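Local atomic coordinates of D-alanyl-lipoteichoic acid synthetase (Streptococcus pneumoniae, PDB entry 3BMA), a protein that probably takes part in D-alanylation of lipoteichoic acid at the cell membrane, as a member of the DltD family within the SGNH-hydrolase clan. Residues 21-24 against 25-29. The protein carries 1 engineered substitution. Residues are numbered along the deposited sequence; the frame is centred on the assembly and turned at random. Where two conformers were deposited one is given.
Sequences TTID and SFKER
Thr22 and Ser25 meet at the start of the short helix 23-27. Thr22 holds its OG1 between its own backbone N and carbonyl carbon (chi1 50°), which sets the hydroxyl facing the first turn ahead of it, where it accepts a weak but fairly straight bond from Ser25 N (OG1 to N 3.3 Å, 162° at the hydrogen). Ser25 OG folds back on its own backbone and lies 3.1 Å from Thr22 O and equally close to Thr22 N. A water joins Ser25 OG to Thr21 N, accepting from that amide and tying the residue ahead of the cap to the first turn.

On another side of the same turn, charges gather. Lys27, in one of two conformers, starts with CG between its backbone N and carbonyl carbon, runs extended, then bends at chi4, bringing NZ 2.9 Å from Asp24 OD2 in a salt bridge whose hydrogen bond is weak; NZ also makes a longer, weak bond to Glu28 OE2. The two carboxylates run side by side with their planes 78° apart, and OD2 of Asp24 comes within 3.1 Å of OE2 of Glu28. In this conformer the ammonium group shared between them would offset their repulsion. On its way there the lysine chain passes obliquely over Ile23, and Ile23 CG2 lies 3.6 Å from Lys27 NZ.

Along the backbone, Lys27 N bonds to Ile23 O and Glu28 N to Asp24 O, and Glu28 then leaves helical geometry. Inward, Ser25 touches Tyr74 and Phe26 packs on Leu76, both of strand 72-76, an outer strand of the parallel sheet. This is a short N-capped helix of little more than a turn, with an Asp24-Lys27-Glu28 salt-bridge network, laid against the central sheet of an alpha/beta fold consistent with the SGNH-hydrolase clan.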
loop_
_atom_site.group_PDB
_atom_site.type_symbol
_atom_site.label_atom_id
_atom_site.label_comp_id
_atom_site.label_asym_id
_atom_site.label_seq_id
_atom_site.Cartn_x
_atom_site.Cartn_y
_atom_site.Cartn_z
ATOM N N THR C 21 -6.729 31.074 23.907
ATOM C CA THR C 21 -7.291 31.663 22.680
ATOM C C THR C 21 -6.224 32.035 21.643
ATOM O O THR C 21 -6.162 33.173 21.170
ATOM C CB THR C 21 -8.247 32.866 22.966
ATOM O OG1 THR C 21 -7.582 33.851 23.767
ATOM C CG2 THR C 21 -9.513 32.398 23.676
ATOM N N THR C 22 -5.362 31.071 21.335
ATOM C CA THR C 22 -4.369 31.226 20.280
ATOM C C THR C 22 -4.843 30.427 19.079
ATOM O O THR C 22 -5.886 29.768 19.140
ATOM C CB THR C 22 -2.958 30.744 20.715
ATOM O OG1 THR C 22 -3.041 29.432 21.288
ATOM C CG2 THR C 22 -2.337 31.708 21.721
ATOM N N ILE C 23 -4.082 30.496 17.992
ATOM C CA ILE C 23 -4.360 29.712 16.793
ATOM C C ILE C 23 -4.144 28.235 17.116
ATOM O O ILE C 23 -4.946 27.389 16.718
ATOM C CB ILE C 23 -3.485 30.175 15.597
ATOM C CG1 ILE C 23 -3.809 31.628 15.236
ATOM C CG2 ILE C 23 -3.709 29.289 14.381
ATOM C CD1 ILE C 23 -2.714 32.341 14.478
ATOM N N ASP C 24 -3.089 27.957 17.884
ATOM C CA ASP C 24 -2.732 26.601 18.312
ATOM C C ASP C 24 -3.804 25.904 19.148
ATOM O O ASP C 24 -4.140 24.758 18.875
ATOM C CB ASP C 24 -1.397 26.603 19.067
ATOM C CG ASP C 24 -0.188 26.662 18.136
ATOM O OD1 ASP C 24 0.946 26.511 18.642
ATOM O OD2 ASP C 24 -0.359 26.852 16.911
ATOM N N SER C 25 -4.355 26.599 20.144
ATOM C CA SER C 25 -5.397 26.025 21.005
ATOM C C SER C 25 -6.650 25.637 20.216
ATOM O O SER C 25 -7.382 24.729 20.608
ATOM C CB SER C 25 -5.752 26.974 22.160
ATOM O OG SER C 25 -6.398 28.149 21.699
ATOM N N PHE C 26 -6.869 26.319 19.094
ATOM C CA PHE C 26 -7.985 26.027 18.209
ATOM C C PHE C 26 -7.695 24.945 17.157
ATOM O O PHE C 26 -8.441 23.968 17.074
ATOM C CB PHE C 26 -8.487 27.308 17.531
ATOM C CG PHE C 26 -9.712 27.102 16.686
ATOM C CD1 PHE C 26 -10.970 27.065 17.270
ATOM C CD2 PHE C 26 -9.610 26.940 15.306
ATOM C CE1 PHE C 26 -12.103 26.869 16.496
ATOM C CE2 PHE C 26 -10.741 26.738 14.525
ATOM C CZ PHE C 26 -11.992 26.707 15.124
ATOM N N LYS C 27 -6.637 25.122 16.357
ATOM C CA LYS C 27 -6.380 24.233 15.214
ATOM C C LYS C 27 -5.718 22.897 15.579
ATOM O O LYS C 27 -5.935 21.890 14.909
ATOM C CB LYS C 27 -5.623 24.958 14.085
ATOM C CG LYS C 27 -4.135 25.176 14.301
ATOM C CD LYS C 27 -3.470 25.687 13.032
ATOM C CE LYS C 27 -1.948 25.616 13.124
ATOM N NZ LYS C 27 -1.375 26.522 14.165
ATOM N N GLU C 28 -4.914 22.892 16.637
ATOM C CA GLU C 28 -4.203 21.681 17.030
ATOM C C GLU C 28 -5.094 20.686 17.759
ATOM O O GLU C 28 -5.969 21.059 18.541
ATOM C CB GLU C 28 -2.954 22.000 17.859
ATOM C CG GLU C 28 -1.618 21.820 17.127
ATOM C CD GLU C 28 -1.369 22.850 16.040
ATOM O OE1 GLU C 28 -0.943 22.451 14.935
ATOM O OE2 GLU C 28 -1.591 24.054 16.289
ATOM N N ARG C 29 -4.846 19.416 17.462
ATOM C CA ARG C 29 -5.578 18.299 18.035
ATOM C C ARG C 29 -5.259 18.113 19.518
ATOM O O ARG C 29 -6.160 17.995 20.341
ATOM C CB ARG C 29 -5.211 17.032 17.266
ATOM C CG ARG C 29 -5.936 15.784 17.688
ATOM C CD ARG C 29 -5.377 14.604 16.935
ATOM N NE ARG C 29 -6.381 13.564 16.759
ATOM C CZ ARG C 29 -7.216 13.486 15.728
ATOM N NH1 ARG C 29 -8.090 12.493 15.677
ATOM N NH2 ARG C 29 -7.181 14.386 14.751
HETATM O O HOH W 1 -8.156 28.454 24.089
#